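Local atomic coordinates of probable oxidoreductase protein (PDB entry 4FB5), a protein that probably acts as a nucleotide-dependent oxidoreductase of the GFO/IDH/MocA family, pairing an NAD-binding Rossmann fold with a C-terminal domain built on a large mixed sheet. Residues H162-V167 / L218-G223; N157-H162 / N301-Y306. All blocks are in the same frame, centred on the assembly; numbering follows the deposited sequence.

Contact 1: H162-V167 / L218-G223; sequences HIRKLV and LWYLFG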
loop_
_atom_site.group_PDB
_atom_site.type_symbol
_atom_site.label_atom_id
_atom_site.label_comp_id
_atom_site.label_asym_id
_atom_site.label_seq_id
_atom_site.Cartn_x
_atom_site.Cartn_y
_atom_site.Cartn_z
ATOM N N HIS A 162 -2.628 21.801 1.265
ATOM C CA HIS A 162 -2.703 21.379 2.620
ATOM C C HIS A 162 -1.374 20.977 3.188
ATOM O O HIS A 162 -1.174 21.124 4.366
ATOM C CB HIS A 162 -3.687 20.272 2.801
ATOM C CG HIS A 162 -4.156 20.137 4.214
ATOM N ND1 HIS A 162 -4.845 21.142 4.866
ATOM C CD2 HIS A 162 -4.042 19.120 5.101
ATOM C CE1 HIS A 162 -5.137 20.748 6.091
ATOM N NE2 HIS A 162 -4.665 19.526 6.257
ATOM N N ILE A 163 -0.454 20.458 2.378
ATOM C CA ILE A 163 0.881 20.172 2.900
ATOM C C ILE A 163 1.579 21.458 3.348
ATOM O O ILE A 163 2.121 21.528 4.466
ATOM C CB ILE A 163 1.738 19.341 1.941
ATOM C CG1 ILE A 163 1.183 17.906 1.967
ATOM C CG2 ILE A 163 3.176 19.303 2.418
ATOM C CD1 ILE A 163 1.573 16.951 0.825
ATOM N N ARG A 164 1.523 22.471 2.495
ATOM C CA ARG A 164 2.120 23.776 2.793
ATOM C C ARG A 164 1.591 24.333 4.083
ATOM O O ARG A 164 2.378 24.752 4.916
ATOM C CB ARG A 164 1.792 24.762 1.716
ATOM C CG ARG A 164 2.798 25.812 1.585
ATOM C CD ARG A 164 2.411 26.677 0.445
ATOM N NE ARG A 164 1.835 27.927 0.901
ATOM C CZ ARG A 164 2.502 29.075 0.908
ATOM N NH1 ARG A 164 3.763 29.130 0.498
ATOM N NH2 ARG A 164 1.907 30.163 1.330
ATOM N N LYS A 165 0.267 24.303 4.246
ATOM C CA LYS A 165 -0.368 24.747 5.465
ATOM C C LYS A 165 0.122 23.992 6.720
ATOM O O LYS A 165 0.591 24.637 7.679
ATOM C CB LYS A 165 -1.894 24.692 5.342
ATOM C CG LYS A 165 -2.712 25.255 6.552
ATOM C CD LYS A 165 -4.241 25.269 6.237
ATOM C CE LYS A 165 -5.120 25.192 7.500
ATOM N NZ LYS A 165 -4.833 26.310 8.502
ATOM N N LEU A 166 0.034 22.665 6.742
ATOM C CA LEU A 166 0.606 21.952 7.888
ATOM C C LEU A 166 2.067 22.357 8.186
ATOM O O LEU A 166 2.427 22.631 9.336
ATOM C CB LEU A 166 0.546 20.449 7.704
ATOM C CG LEU A 166 -0.789 19.820 7.366
ATOM C CD1 LEU A 166 -0.603 18.326 7.144
ATOM C CD2 LEU A 166 -1.702 20.073 8.486
ATOM N N VAL A 167 2.903 22.399 7.158
ATOM C CA VAL A 167 4.292 22.781 7.367
ATOM C C VAL A 167 4.399 24.207 7.950
ATOM O O VAL A 167 5.108 24.417 8.968
ATOM C CB VAL A 167 5.135 22.687 6.091
ATOM C CG1 VAL A 167 6.506 23.151 6.374
ATOM C CG2 VAL A 167 5.189 21.290 5.641
ATOM N N LEU A 218 9.470 22.406 -4.214
ATOM C CA LEU A 218 10.292 22.891 -3.133
ATOM C C LEU A 218 10.121 24.417 -2.991
ATOM O O LEU A 218 10.276 24.971 -1.876
ATOM C CB LEU A 218 11.748 22.484 -3.320
ATOM C CG LEU A 218 11.960 20.963 -3.416
ATOM C CD1 LEU A 218 13.381 20.586 -3.425
ATOM C CD2 LEU A 218 11.279 20.198 -2.308
ATOM N N TRP A 219 9.750 25.071 -4.100
ATOM C CA TRP A 219 9.677 26.498 -4.114
ATOM C C TRP A 219 8.459 26.866 -3.335
ATOM O O TRP A 219 8.523 27.606 -2.359
ATOM C CB TRP A 219 9.565 27.055 -5.532
ATOM C CG TRP A 219 9.231 28.491 -5.480
ATOM C CD1 TRP A 219 10.082 29.511 -5.140
ATOM C CD2 TRP A 219 7.930 29.104 -5.669
ATOM N NE1 TRP A 219 9.407 30.723 -5.134
ATOM C CE2 TRP A 219 8.095 30.506 -5.473
ATOM C CE3 TRP A 219 6.667 28.621 -6.048
ATOM C CZ2 TRP A 219 7.036 31.423 -5.627
ATOM C CZ3 TRP A 219 5.612 29.539 -6.205
ATOM C CH2 TRP A 219 5.810 30.924 -5.976
ATOM N N TYR A 220 7.333 26.334 -3.785
ATOM C CA TYR A 220 6.019 26.525 -3.151
ATOM C C TYR A 220 6.030 26.287 -1.654
ATOM O O TYR A 220 5.451 27.056 -0.892
ATOM C CB TYR A 220 5.064 25.547 -3.762
ATOM C CG TYR A 220 3.658 25.730 -3.341
ATOM C CD1 TYR A 220 2.976 26.927 -3.615
ATOM C CD2 TYR A 220 2.977 24.701 -2.704
ATOM C CE1 TYR A 220 1.655 27.081 -3.226
ATOM C CE2 TYR A 220 1.685 24.846 -2.309
ATOM C CZ TYR A 220 1.020 26.028 -2.573
ATOM O OH TYR A 220 -0.285 26.157 -2.172
ATOM N N LEU A 221 6.697 25.211 -1.249
ATOM C CA LEU A 221 6.752 24.791 0.144
ATOM C C LEU A 221 7.808 25.542 0.992
ATOM O O LEU A 221 7.571 25.829 2.177
ATOM C CB LEU A 221 7.035 23.291 0.195
ATOM C CG LEU A 221 5.859 22.412 -0.222
ATOM C CD1 LEU A 221 6.258 20.928 -0.316
ATOM C CD2 LEU A 221 4.739 22.591 0.757
ATOM N N PHE A 222 8.963 25.844 0.394
ATOM C CA PHE A 222 10.104 26.319 1.145
ATOM C C PHE A 222 10.700 27.582 0.547
ATOM O O PHE A 222 10.547 28.680 1.084
ATOM C CB PHE A 222 11.159 25.210 1.239
ATOM C CG PHE A 222 10.662 23.966 1.947
ATOM C CD1 PHE A 222 10.258 24.029 3.278
ATOM C CD2 PHE A 222 10.542 22.750 1.257
ATOM C CE1 PHE A 222 9.777 22.894 3.925
ATOM C CE2 PHE A 222 10.064 21.610 1.869
ATOM C CZ PHE A 222 9.680 21.667 3.207
ATOM N N GLY A 223 11.400 27.400 -0.557
ATOM C CA GLY A 223 11.784 28.477 -1.402
ATOM C C GLY A 223 12.813 27.940 -2.363
ATOM O O GLY A 223 12.851 26.725 -2.641
#

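Contact 2: N157-H162 / N301-Y306; sequences NPVMRH and NEFELY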
loop_
_atom_site.group_PDB
_atom_site.type_symbol
_atom_site.label_atom_id
_atom_site.label_comp_id
_atom_site.label_asym_id
_atom_site.label_seq_id
_atom_site.Cartn_x
_atom_site.Cartn_y
_atom_site.Cartn_z
ATOM N N ASN A 157 -2.414 21.141 -6.617
ATOM C CA ASN A 157 -3.146 20.040 -5.962
ATOM C C ASN A 157 -3.586 20.522 -4.609
ATOM O O ASN A 157 -2.791 21.105 -3.899
ATOM C CB ASN A 157 -2.216 18.841 -5.798
ATOM C CG ASN A 157 -2.921 17.567 -5.298
ATOM O OD1 ASN A 157 -4.009 17.592 -4.714
ATOM N ND2 ASN A 157 -2.255 16.438 -5.498
ATOM N N PRO A 158 -4.854 20.310 -4.258
ATOM C CA PRO A 158 -5.330 20.596 -2.916
ATOM C C PRO A 158 -4.529 19.920 -1.811
ATOM O O PRO A 158 -4.318 20.540 -0.726
ATOM C CB PRO A 158 -6.748 20.025 -2.915
ATOM C CG PRO A 158 -7.204 20.160 -4.317
ATOM C CD PRO A 158 -5.967 19.910 -5.153
ATOM N N VAL A 159 -4.092 18.686 -2.050
ATOM C CA VAL A 159 -3.305 17.962 -1.049
ATOM C C VAL A 159 -2.042 18.759 -0.782
ATOM O O VAL A 159 -1.584 18.890 0.337
ATOM C CB VAL A 159 -2.977 16.512 -1.542
ATOM C CG1 VAL A 159 -1.770 15.912 -0.811
ATOM C CG2 VAL A 159 -4.256 15.631 -1.471
HETATM N N MSE A 160 -1.508 19.333 -1.844
HETATM C CA MSE A 160 -0.290 20.028 -1.764
HETATM C C MSE A 160 -0.493 21.360 -1.023
HETATM O O MSE A 160 0.336 21.706 -0.194
HETATM C CB MSE A 160 0.283 20.168 -3.178
HETATM C CG MSE A 160 1.706 20.643 -3.249
HETATM SE SE MSE A 160 2.902 19.306 -2.391
HETATM C CE MSE A 160 2.625 17.934 -3.796
ATOM N N ARG A 161 -1.580 22.108 -1.299
ATOM C CA ARG A 161 -1.853 23.315 -0.486
ATOM C C ARG A 161 -2.023 22.949 0.992
ATOM O O ARG A 161 -1.569 23.684 1.873
ATOM C CB ARG A 161 -3.007 24.233 -0.968
ATOM C CG ARG A 161 -3.773 23.843 -2.221
ATOM C CD ARG A 161 -3.229 24.541 -3.483
ATOM N NE ARG A 161 -4.280 25.100 -4.352
ATOM C CZ ARG A 161 -4.688 26.388 -4.328
ATOM N NH1 ARG A 161 -4.168 27.275 -3.473
ATOM N NH2 ARG A 161 -5.641 26.807 -5.155
ATOM N N HIS A 162 -2.628 21.801 1.265
ATOM C CA HIS A 162 -2.703 21.379 2.620
ATOM C C HIS A 162 -1.374 20.977 3.188
ATOM O O HIS A 162 -1.174 21.124 4.366
ATOM C CB HIS A 162 -3.687 20.272 2.801
ATOM C CG HIS A 162 -4.156 20.137 4.214
ATOM N ND1 HIS A 162 -4.845 21.142 4.866
ATOM C CD2 HIS A 162 -4.042 19.120 5.101
ATOM C CE1 HIS A 162 -5.137 20.748 6.091
ATOM N NE2 HIS A 162 -4.665 19.526 6.257
ATOM N N ASN A 301 -4.411 11.846 -4.602
ATOM C CA ASN A 301 -5.478 12.278 -3.726
ATOM C C ASN A 301 -5.274 11.904 -2.267
ATOM O O ASN A 301 -6.197 11.838 -1.541
ATOM C CB ASN A 301 -6.840 11.864 -4.294
ATOM C CG ASN A 301 -7.175 12.645 -5.569
ATOM O OD1 ASN A 301 -7.117 12.109 -6.659
ATOM N ND2 ASN A 301 -7.462 13.943 -5.427
ATOM N N GLU A 302 -4.043 11.675 -1.861
ATOM C CA GLU A 302 -3.757 11.332 -0.476
ATOM C C GLU A 302 -2.372 11.808 -0.092
ATOM O O GLU A 302 -1.589 12.226 -0.945
ATOM C CB GLU A 302 -3.929 9.827 -0.199
ATOM C CG GLU A 302 -3.254 8.960 -1.218
ATOM C CD GLU A 302 -3.423 7.467 -0.960
ATOM O OE1 GLU A 302 -2.452 6.850 -0.446
ATOM O OE2 GLU A 302 -4.517 6.909 -1.302
ATOM N N PHE A 303 -2.115 11.825 1.208
ATOM C CA PHE A 303 -0.782 11.958 1.732
ATOM C C PHE A 303 -0.760 11.376 3.098
ATOM O O PHE A 303 -1.774 11.076 3.651
ATOM C CB PHE A 303 -0.295 13.378 1.728
ATOM C CG PHE A 303 -0.961 14.228 2.720
ATOM C CD1 PHE A 303 -0.273 14.624 3.887
ATOM C CD2 PHE A 303 -2.264 14.670 2.496
ATOM C CE1 PHE A 303 -0.890 15.418 4.839
ATOM C CE2 PHE A 303 -2.892 15.469 3.426
ATOM C CZ PHE A 303 -2.200 15.855 4.609
ATOM N N GLU A 304 0.435 11.176 3.604
ATOM C CA GLU A 304 0.631 10.486 4.844
ATOM C C GLU A 304 1.359 11.433 5.769
ATOM O O GLU A 304 2.354 12.015 5.360
ATOM C CB GLU A 304 1.479 9.232 4.632
ATOM C CG GLU A 304 0.880 8.180 3.780
ATOM C CD GLU A 304 1.698 6.889 3.835
ATOM O OE1 GLU A 304 1.765 6.249 4.908
ATOM O OE2 GLU A 304 2.288 6.495 2.796
ATOM N N LEU A 305 0.860 11.577 6.994
ATOM C CA LEU A 305 1.377 12.533 7.974
ATOM C C LEU A 305 1.682 11.871 9.300
ATOM O O LEU A 305 0.819 11.218 9.871
ATOM C CB LEU A 305 0.340 13.650 8.213
ATOM C CG LEU A 305 0.567 14.531 9.452
ATOM C CD1 LEU A 305 1.647 15.490 9.183
ATOM C CD2 LEU A 305 -0.664 15.305 9.849
ATOM N N TYR A 306 2.908 12.035 9.785
ATOM C CA TYR A 306 3.322 11.433 11.069
ATOM C C TYR A 306 3.586 12.477 12.121
ATOM O O TYR A 306 4.415 13.369 11.896
ATOM C CB TYR A 306 4.610 10.646 10.934
ATOM C CG TYR A 306 5.020 9.982 12.220
ATOM C CD1 TYR A 306 4.813 8.622 12.404
ATOM C CD2 TYR A 306 5.568 10.727 13.288
ATOM C CE1 TYR A 306 5.183 7.982 13.568
ATOM C CE2 TYR A 306 5.958 10.122 14.460
ATOM C CZ TYR A 306 5.768 8.740 14.599
ATOM O OH TYR A 306 6.141 8.113 15.743
#

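Contact 1: H162-V167 / L218-G223
In the C-terminal GFO/IDH/MocA domain, the last turn of helix 206-221 packs on helix 158-168; between residues 162-167 and 218-223 the nearest CA atoms, those of R164 and L221, are 5.4 Å apart. R164 CG lies anti to the backbone N (chi1 -153°), which lays the methylenes across the Y220 ring, and a bend at chi3 turns the guanidinium toward Y220 O. R164 CD sits over one face of that ring, 3.5 Å from its centroid, in a CH-pi contact, while CZ is too distant for more than a weak cation-pi attraction. With the ring gone, an alanine at Y220 would probably leave the R164 methylenes without their flat support and open a gap beside CD. L221 CD2 lies against the backbone of helix 158-168, 3.5 Å from R164 CA, and also meets I163 CG2. One turn on, V167 CG1 approaches CE1 of F222, the residue at which helical geometry ends, and that phenylalanine leans on V175 and V178 of strand 175-183. A single hydrogen bond joins the segments: R164 NH1 donates an N-H to Y220 O at 3.0 Å, the carbonyl oxygen lying in the guanidinium plane and the N-H...O angle reaching 161°.

Contact 2: N157-H162 / N301-Y306
V159 and F303 run past each other in opposite directions, whereas H162 meets the same phenylalanine at about a right angle. V159 CG1, anti to the backbone N (chi1 159°), comes up obliquely to the F303 ring, 3.6 Å from CD2, and also touches E302 O; CG2 rests against the backbone at N301, 3.9 Å from its C atom. F303 CG stands between its own backbone N and carbonyl carbon (chi1 71°), a torsion that sets the ring beside V159 CG1 and H162 CD2. The far end of this ring is met by the H162 imidazole, whose CD2 edge lies 3.8 Å from F303 CZ, with CZ near the imidazole plane. H162 NE2 is held by a hydrogen bond to E314 OE2 of the second subunit, so the histidine joins this apolar layer to the subunit interface. N157 caps the helix: its OD1 accepts from V159 N at 2.9 Å, the donor lying well above the carbonyl plane, and its ND2 hydrogen-bonds to M300 O, next to N301. The segment axes approach to 8.9 Å at only 23°. Such near alignment is typical of alpha/beta packing, here an N-capped helix lying on the mixed sheet of the C-terminal domain.

How the contacts relate
Both contacts hold helix 158-168, by neighbouring faces, with I163 reaching both L221 and F303, and their centres lie 11 Å apart. Contact 1 joins it to another helix and is partly buried, with the exposed R164 at its margin; contact 2 sets it against the sheet and is largely buried. Their chemistry follows: a charged side chain bonds across contact 1, whereas contact 2 depends on apolar packing, with N157 OD1 engaged by V159 N and H162 NE2 by E314 of the second subunit. The two meet directly, L166 CD1 packing 3.7 Å from F303 CE1. H162, shared by both but touching only in contact 2, and L166, beside contact 1, reach the second subunit.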